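Local coordinates for protein V-type ATP synthase alpha chain (Nanoarchaeum equitans Kin4-M, PDB 5BN3) that is a V-type ATPase subunit A of the ATP synthase alpha/beta family, built round a P-loop nucleotide-binding domain that holds ADP in the crystal, at residues T204-M210 with F488-D492; Q235-W239 with D498-P502. All blocks are in the same frame, centred on the assembly; numbering follows the deposited sequence.

Contact 1 of 2, residues T204-M210 with F488-D492. With ADP (adenosine-5'-diphosphate), chain C.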
loop_
_atom_site.group_PDB
_atom_site.type_symbol
_atom_site.label_atom_id
_atom_site.label_comp_id
_atom_site.label_asym_id
_atom_site.label_seq_id
_atom_site.Cartn_x
_atom_site.Cartn_y
_atom_site.Cartn_z
ATOM N N THR A 204 14.752 -28.173 24.224
ATOM C CA THR A 204 14.076 -28.307 22.937
ATOM C C THR A 204 15.133 -28.500 21.852
ATOM O O THR A 204 16.023 -27.662 21.691
ATOM C CB THR A 204 13.213 -27.069 22.624
ATOM O OG1 THR A 204 12.175 -26.948 23.606
ATOM C CG2 THR A 204 12.580 -27.193 21.245
ATOM N N ARG A 205 15.028 -29.604 21.115
ATOM C CA ARG A 205 16.063 -30.025 20.167
ATOM C C ARG A 205 16.431 -28.989 19.100
ATOM O O ARG A 205 17.612 -28.700 18.893
ATOM C CB ARG A 205 15.666 -31.351 19.498
ATOM C CG ARG A 205 15.645 -32.542 20.455
ATOM C CD ARG A 205 15.347 -33.852 19.732
ATOM N NE ARG A 205 13.943 -33.965 19.348
ATOM C CZ ARG A 205 12.993 -34.458 20.136
ATOM N NH1 ARG A 205 13.293 -34.879 21.354
ATOM N NH2 ARG A 205 11.742 -34.526 19.707
ATOM N N VAL A 206 15.430 -28.435 18.425
ATOM C CA VAL A 206 15.690 -27.473 17.356
ATOM C C VAL A 206 16.411 -26.231 17.886
ATOM O O VAL A 206 17.250 -25.647 17.201
ATOM C CB VAL A 206 14.390 -27.098 16.589
ATOM C CG1 VAL A 206 13.369 -26.445 17.521
ATOM C CG2 VAL A 206 14.698 -26.197 15.404
ATOM N N LEU A 207 16.112 -25.857 19.126
ATOM C CA LEU A 207 16.738 -24.684 19.731
ATOM C C LEU A 207 18.112 -24.989 20.324
ATOM O O LEU A 207 18.911 -24.081 20.538
ATOM C CB LEU A 207 15.833 -24.080 20.807
ATOM C CG LEU A 207 14.450 -23.600 20.370
ATOM C CD1 LEU A 207 13.806 -22.766 21.465
ATOM C CD2 LEU A 207 14.546 -22.807 19.082
ATOM N N ASP A 208 18.388 -26.261 20.593
ATOM C CA ASP A 208 19.656 -26.634 21.221
ATOM C C ASP A 208 20.757 -26.970 20.216
ATOM O O ASP A 208 21.937 -26.738 20.481
ATOM C CB ASP A 208 19.455 -27.797 22.203
ATOM C CG ASP A 208 18.642 -27.399 23.420
ATOM O OD1 ASP A 208 18.496 -26.183 23.667
ATOM O OD2 ASP A 208 18.154 -28.303 24.133
ATOM N N ILE A 209 20.372 -27.506 19.063
ATOM C CA ILE A 209 21.350 -27.927 18.067
ATOM C C ILE A 209 21.335 -27.045 16.823
ATOM O O ILE A 209 22.376 -26.551 16.387
ATOM C CB ILE A 209 21.117 -29.387 17.635
ATOM C CG1 ILE A 209 21.128 -30.307 18.854
ATOM C CG2 ILE A 209 22.179 -29.821 16.648
ATOM C CD1 ILE A 209 22.448 -30.320 19.603
ATOM N N MET A 210 20.149 -26.846 16.257
ATOM C CA MET A 210 20.021 -26.119 15.001
ATOM C C MET A 210 20.313 -24.624 15.138
ATOM O O MET A 210 21.149 -24.090 14.413
ATOM C CB MET A 210 18.634 -26.350 14.397
ATOM C CG MET A 210 18.299 -27.814 14.144
ATOM S SD MET A 210 19.208 -28.505 12.743
ATOM C CE MET A 210 20.465 -29.446 13.591
ATOM N N PHE A 488 13.058 -35.641 14.633
ATOM C CA PHE A 488 14.025 -34.810 15.345
ATOM C C PHE A 488 13.522 -33.391 15.624
ATOM O O PHE A 488 13.515 -32.941 16.770
ATOM C CB PHE A 488 15.345 -34.759 14.573
ATOM C CG PHE A 488 16.437 -34.025 15.289
ATOM C CD1 PHE A 488 17.091 -34.610 16.360
ATOM C CD2 PHE A 488 16.817 -32.753 14.887
ATOM C CE1 PHE A 488 18.099 -33.938 17.025
ATOM C CE2 PHE A 488 17.825 -32.077 15.546
ATOM C CZ PHE A 488 18.467 -32.670 16.617
ATOM N N LEU A 489 13.116 -32.687 14.572
ATOM C CA LEU A 489 12.685 -31.296 14.702
ATOM C C LEU A 489 11.379 -31.176 15.485
ATOM O O LEU A 489 11.265 -30.348 16.392
ATOM C CB LEU A 489 12.546 -30.641 13.326
ATOM C CG LEU A 489 13.837 -30.552 12.511
ATOM C CD1 LEU A 489 13.597 -29.880 11.169
ATOM C CD2 LEU A 489 14.886 -29.799 13.295
ATOM N N GLN A 490 10.399 -32.005 15.139
ATOM C CA GLN A 490 9.129 -32.014 15.857
ATOM C C GLN A 490 9.318 -32.500 17.287
ATOM O O GLN A 490 10.081 -33.436 17.544
ATOM C CB GLN A 490 8.097 -32.885 15.131
ATOM C CG GLN A 490 7.512 -32.246 13.878
ATOM C CD GLN A 490 6.481 -33.128 13.196
ATOM O OE1 GLN A 490 5.891 -34.011 13.820
ATOM N NE2 GLN A 490 6.263 -32.892 11.908
ATOM N N GLN A 491 8.619 -31.854 18.215
ATOM C CA GLN A 491 8.714 -32.201 19.626
ATOM C C GLN A 491 7.404 -31.864 20.334
ATOM O O GLN A 491 7.007 -30.697 20.405
ATOM C CB GLN A 491 9.894 -31.472 20.279
ATOM C CG GLN A 491 10.189 -31.912 21.708
ATOM C CD GLN A 491 11.542 -31.440 22.204
ATOM O OE1 GLN A 491 12.397 -31.023 21.420
ATOM N NE2 GLN A 491 11.744 -31.505 23.516
ATOM N N ASP A 492 6.733 -32.893 20.844
ATOM C CA ASP A 492 5.428 -32.734 21.480
ATOM C C ASP A 492 5.584 -32.193 22.900
ATOM O O ASP A 492 6.077 -32.885 23.792
ATOM C CB ASP A 492 4.687 -34.076 21.505
ATOM C CG ASP A 492 3.209 -33.930 21.821
ATOM O OD1 ASP A 492 2.796 -32.871 22.341
ATOM O OD2 ASP A 492 2.453 -34.886 21.553
HETATM P PB ADP C . 0.695 -18.469 19.801
HETATM O O1B ADP C . 1.779 -18.308 18.768
HETATM O O2B ADP C . 1.118 -18.153 21.209
HETATM O O3B ADP C . -0.621 -17.862 19.388
HETATM P PA ADP C . 0.365 -21.034 21.067
HETATM O O1A ADP C . 1.696 -21.079 21.757
HETATM O O2A ADP C . -0.875 -20.698 21.854
HETATM O O3A ADP C . 0.455 -20.068 19.777
HETATM O "O5'" ADP C . 0.138 -22.460 20.355
HETATM C "C5'" ADP C . -0.957 -22.641 19.458
HETATM C "C4'" ADP C . -1.384 -24.104 19.442
HETATM O "O4'" ADP C . -0.311 -24.931 18.974
HETATM C "C3'" ADP C . -1.745 -24.553 20.847
HETATM O "O3'" ADP C . -3.056 -25.125 20.838
HETATM C "C2'" ADP C . -0.706 -25.593 21.205
HETATM O "O2'" ADP C . -1.296 -26.717 21.856
HETATM C "C1'" ADP C . -0.077 -26.005 19.885
HETATM N N9 ADP C . 1.378 -26.219 20.071
HETATM C C8 ADP C . 2.341 -25.286 19.950
HETATM N N7 ADP C . 3.566 -25.817 20.189
HETATM C C5 ADP C . 3.396 -27.124 20.467
HETATM C C6 ADP C . 4.275 -28.266 20.807
HETATM N N6 ADP C . 5.622 -28.114 20.898
HETATM N N1 ADP C . 3.682 -29.463 21.016
HETATM C C2 ADP C . 2.347 -29.626 20.927
HETATM N N3 ADP C . 1.492 -28.634 20.623
HETATM C C4 ADP C . 1.950 -27.383 20.385
HETATM O O HOH W 1 12.563 -29.563 18.708
#
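Val206 and Leu489 bring the two backbones closest, with CA atoms 5.5 Å apart, where the short helix 205-210 meets the last turn of helix 472-489. Past that end, at Gln490, the chain leaves helical geometry and runs on beside Thr204 and Arg205. Arg205 carries the contact. Its NE gives a nearly straight bond to Phe488 O, 2.8 Å long and set on a lone pair of that carbonyl, while NH2 reaches Gln490 O at 2.9 Å. Both acceptors lie near the guanidinium plane, where the N-H bonds of an arginine point, so one flat group can bond to two carbonyls of the turn that ends the helix. The bend at chi3 turns the planar group toward them. Over one guanidinium face lies the amide of Gln491, stacked with the planes 18° apart; extended from a CG anti to the backbone nitrogen (chi1 -172°), it carries OE1 to Arg205 N, 3.0 Å away in a bond of 171°. A water joins Val206 N, Leu489 O and the same OE1. On the apolar side, Arg205 CB sits over one face of the Phe488 ring and Ile209 CG1 meets its edge, and Leu489 CD2 touches Met210 CG at 4.0 Å. Helix 503-523 closes over Phe488 and Ile209. Gln491 O in turn accepts a bond from N6 of ADP at 3.0 Å. Arginine and glutamine thus supply partners for backbone N-H and C=O groups at this junction, and the paired grip probably fixes the loop whose carbonyl bonds to the adenine amino group.

Contact 2 of 2, residues Q235-W239 with D498-P502; sequences QIAKW and DSYSP
The indole of Trp239 lies between Tyr500 CB over one face and Lys238 CB over the other, with Ser499 OG in its plane at the NE1 edge. Tyr500 CB stands 3.6 Å from the centroid of the five-membered ring, almost on its normal, a clear CH-pi contact. The phenol ring leans past the indole at 42°, its CD1 against Trp239 CB at 3.5 Å, and carries Pro502 N over the centre of one of its own faces. Ser499 OG, placed anti to its backbone nitrogen (chi1 180°), takes two N-H groups. Trp239 NE1 reaches it at 3.0 Å and Gln235 NE2 at 3.1 Å, the latter nearly straight at 171° and close to the amide plane. A small hydroxyl suits this spot, since it can accept from both donors and still bond to Ala493 O. Gln235 is held at both ends of its amide: Lys238 NZ bonds to OE1 at 3.1 Å, and a water bridges NE2 to Ser499 O, 2.7 Å from each. These bonds fix which way round the amide lies. Gln235 and Trp239 are one helical turn apart on helix 229-239, the helix that follows the P-loop, and they face the loop leading into helix 503-523. On the inner side of the same helix, Ile236 and Ala237 pack on strand 314-320 and Ala237 also on strand 244-250 of the central sheet.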
loop_
_atom_site.group_PDB
_atom_site.type_symbol
_atom_site.label_atom_id
_atom_site.label_comp_id
_atom_site.label_asym_id
_atom_site.label_seq_id
_atom_site.Cartn_x
_atom_site.Cartn_y
_atom_site.Cartn_z
ATOM N N GLN A 235 7.847 -23.890 27.266
ATOM C CA GLN A 235 8.744 -25.043 27.221
ATOM C C GLN A 235 10.148 -24.659 27.659
ATOM O O GLN A 235 10.803 -25.397 28.392
ATOM C CB GLN A 235 8.793 -25.636 25.811
ATOM C CG GLN A 235 7.569 -26.451 25.442
ATOM C CD GLN A 235 7.325 -27.600 26.399
ATOM O OE1 GLN A 235 6.444 -27.531 27.257
ATOM N NE2 GLN A 235 8.101 -28.667 26.254
ATOM N N ILE A 236 10.612 -23.505 27.192
ATOM C CA ILE A 236 11.900 -22.983 27.621
ATOM C C ILE A 236 11.862 -22.691 29.121
ATOM O O ILE A 236 12.762 -23.082 29.851
ATOM C CB ILE A 236 12.284 -21.709 26.837
ATOM C CG1 ILE A 236 12.449 -22.035 25.349
ATOM C CG2 ILE A 236 13.561 -21.105 27.388
ATOM C CD1 ILE A 236 12.700 -20.820 24.477
ATOM N N ALA A 237 10.807 -22.024 29.579
ATOM C CA ALA A 237 10.653 -21.727 31.001
ATOM C C ALA A 237 10.645 -22.998 31.857
ATOM O O ALA A 237 11.103 -22.986 33.000
ATOM C CB ALA A 237 9.392 -20.918 31.233
ATOM N N LYS A 238 10.127 -24.091 31.297
ATOM C CA LYS A 238 10.078 -25.378 31.994
ATOM C C LYS A 238 11.438 -26.044 32.131
ATOM O O LYS A 238 11.874 -26.360 33.237
ATOM C CB LYS A 238 9.162 -26.356 31.249
ATOM C CG LYS A 238 7.679 -26.242 31.543
ATOM C CD LYS A 238 6.938 -27.399 30.877
ATOM C CE LYS A 238 5.483 -27.064 30.609
ATOM N NZ LYS A 238 4.827 -28.125 29.794
ATOM N N TRP A 239 12.098 -26.272 31.000
ATOM C CA TRP A 239 13.254 -27.170 30.966
ATOM C C TRP A 239 14.619 -26.510 30.780
ATOM O O TRP A 239 15.631 -27.206 30.727
ATOM C CB TRP A 239 13.070 -28.226 29.870
ATOM C CG TRP A 239 11.746 -28.943 29.893
ATOM C CD1 TRP A 239 10.883 -29.102 28.844
ATOM C CD2 TRP A 239 11.141 -29.605 31.013
ATOM N NE1 TRP A 239 9.782 -29.819 29.243
ATOM C CE2 TRP A 239 9.914 -30.139 30.569
ATOM C CE3 TRP A 239 11.517 -29.798 32.345
ATOM C CZ2 TRP A 239 9.061 -30.853 31.414
ATOM C CZ3 TRP A 239 10.671 -30.502 33.179
ATOM C CH2 TRP A 239 9.459 -31.022 32.712
ATOM N N ASP A 498 8.346 -36.814 25.486
ATOM C CA ASP A 498 8.977 -35.973 24.467
ATOM C C ASP A 498 9.113 -34.503 24.870
ATOM O O ASP A 498 9.915 -33.774 24.285
ATOM C CB ASP A 498 8.224 -36.092 23.138
ATOM C CG ASP A 498 9.054 -35.637 21.953
ATOM O OD1 ASP A 498 10.299 -35.643 22.048
ATOM O OD2 ASP A 498 8.460 -35.283 20.913
ATOM N N SER A 499 8.342 -34.077 25.866
ATOM C CA SER A 499 8.343 -32.678 26.308
ATOM C C SER A 499 9.746 -32.147 26.602
ATOM O O SER A 499 10.126 -31.077 26.122
ATOM C CB SER A 499 7.448 -32.510 27.536
ATOM O OG SER A 499 7.447 -31.164 27.976
ATOM N N TYR A 500 10.512 -32.909 27.376
ATOM C CA TYR A 500 11.899 -32.566 27.663
ATOM C C TYR A 500 12.851 -33.463 26.879
ATOM O O TYR A 500 12.672 -34.682 26.827
ATOM C CB TYR A 500 12.177 -32.687 29.163
ATOM C CG TYR A 500 13.632 -32.517 29.546
ATOM C CD1 TYR A 500 14.343 -31.388 29.168
ATOM C CD2 TYR A 500 14.285 -33.478 30.305
ATOM C CE1 TYR A 500 15.669 -31.224 29.523
ATOM C CE2 TYR A 500 15.613 -33.323 30.667
ATOM C CZ TYR A 500 16.297 -32.194 30.272
ATOM O OH TYR A 500 17.614 -32.029 30.624
ATOM N N SER A 501 13.859 -32.853 26.265
ATOM C CA SER A 501 14.860 -33.604 25.514
ATOM C C SER A 501 16.261 -33.279 26.016
ATOM O O SER A 501 16.849 -32.269 25.623
ATOM C CB SER A 501 14.752 -33.308 24.016
ATOM O OG SER A 501 15.591 -34.170 23.266
ATOM N N PRO A 502 16.802 -34.136 26.893
ATOM C CA PRO A 502 18.170 -33.933 27.381
ATOM C C PRO A 502 19.166 -34.166 26.251
ATOM O O PRO A 502 18.809 -34.804 25.258
ATOM C CB PRO A 502 18.320 -35.012 28.458
ATOM C CG PRO A 502 17.367 -36.088 28.046
ATOM C CD PRO A 502 16.198 -35.373 27.420
HETATM O O HOH W 2 9.923 -29.079 24.297
#

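Contacts 1 and 2 have centres 10 Å apart, on the same side of the chain's centre. Their segments alternate along the sequence: 204-210, 235-239, 488-492, then 498-502. Each joins the nucleotide-binding domain to the C-terminal domain, so helices 205-210 and 229-239 both meet the end of helix 472-489 or the loop that follows it. They also touch directly: Asp498 OD1 forms a salt bridge with Arg205 NH2, Asp498 OD2 probably accepts a hydrogen bond from Asp492 N, and Leu207 packs on Ile236. In sequence, Ala493 and Phe494 of the ADP pocket lie between segments 488-492 and 498-502, and the two contacts probably hold this part of the pocket against helices 205-210 and 229-239.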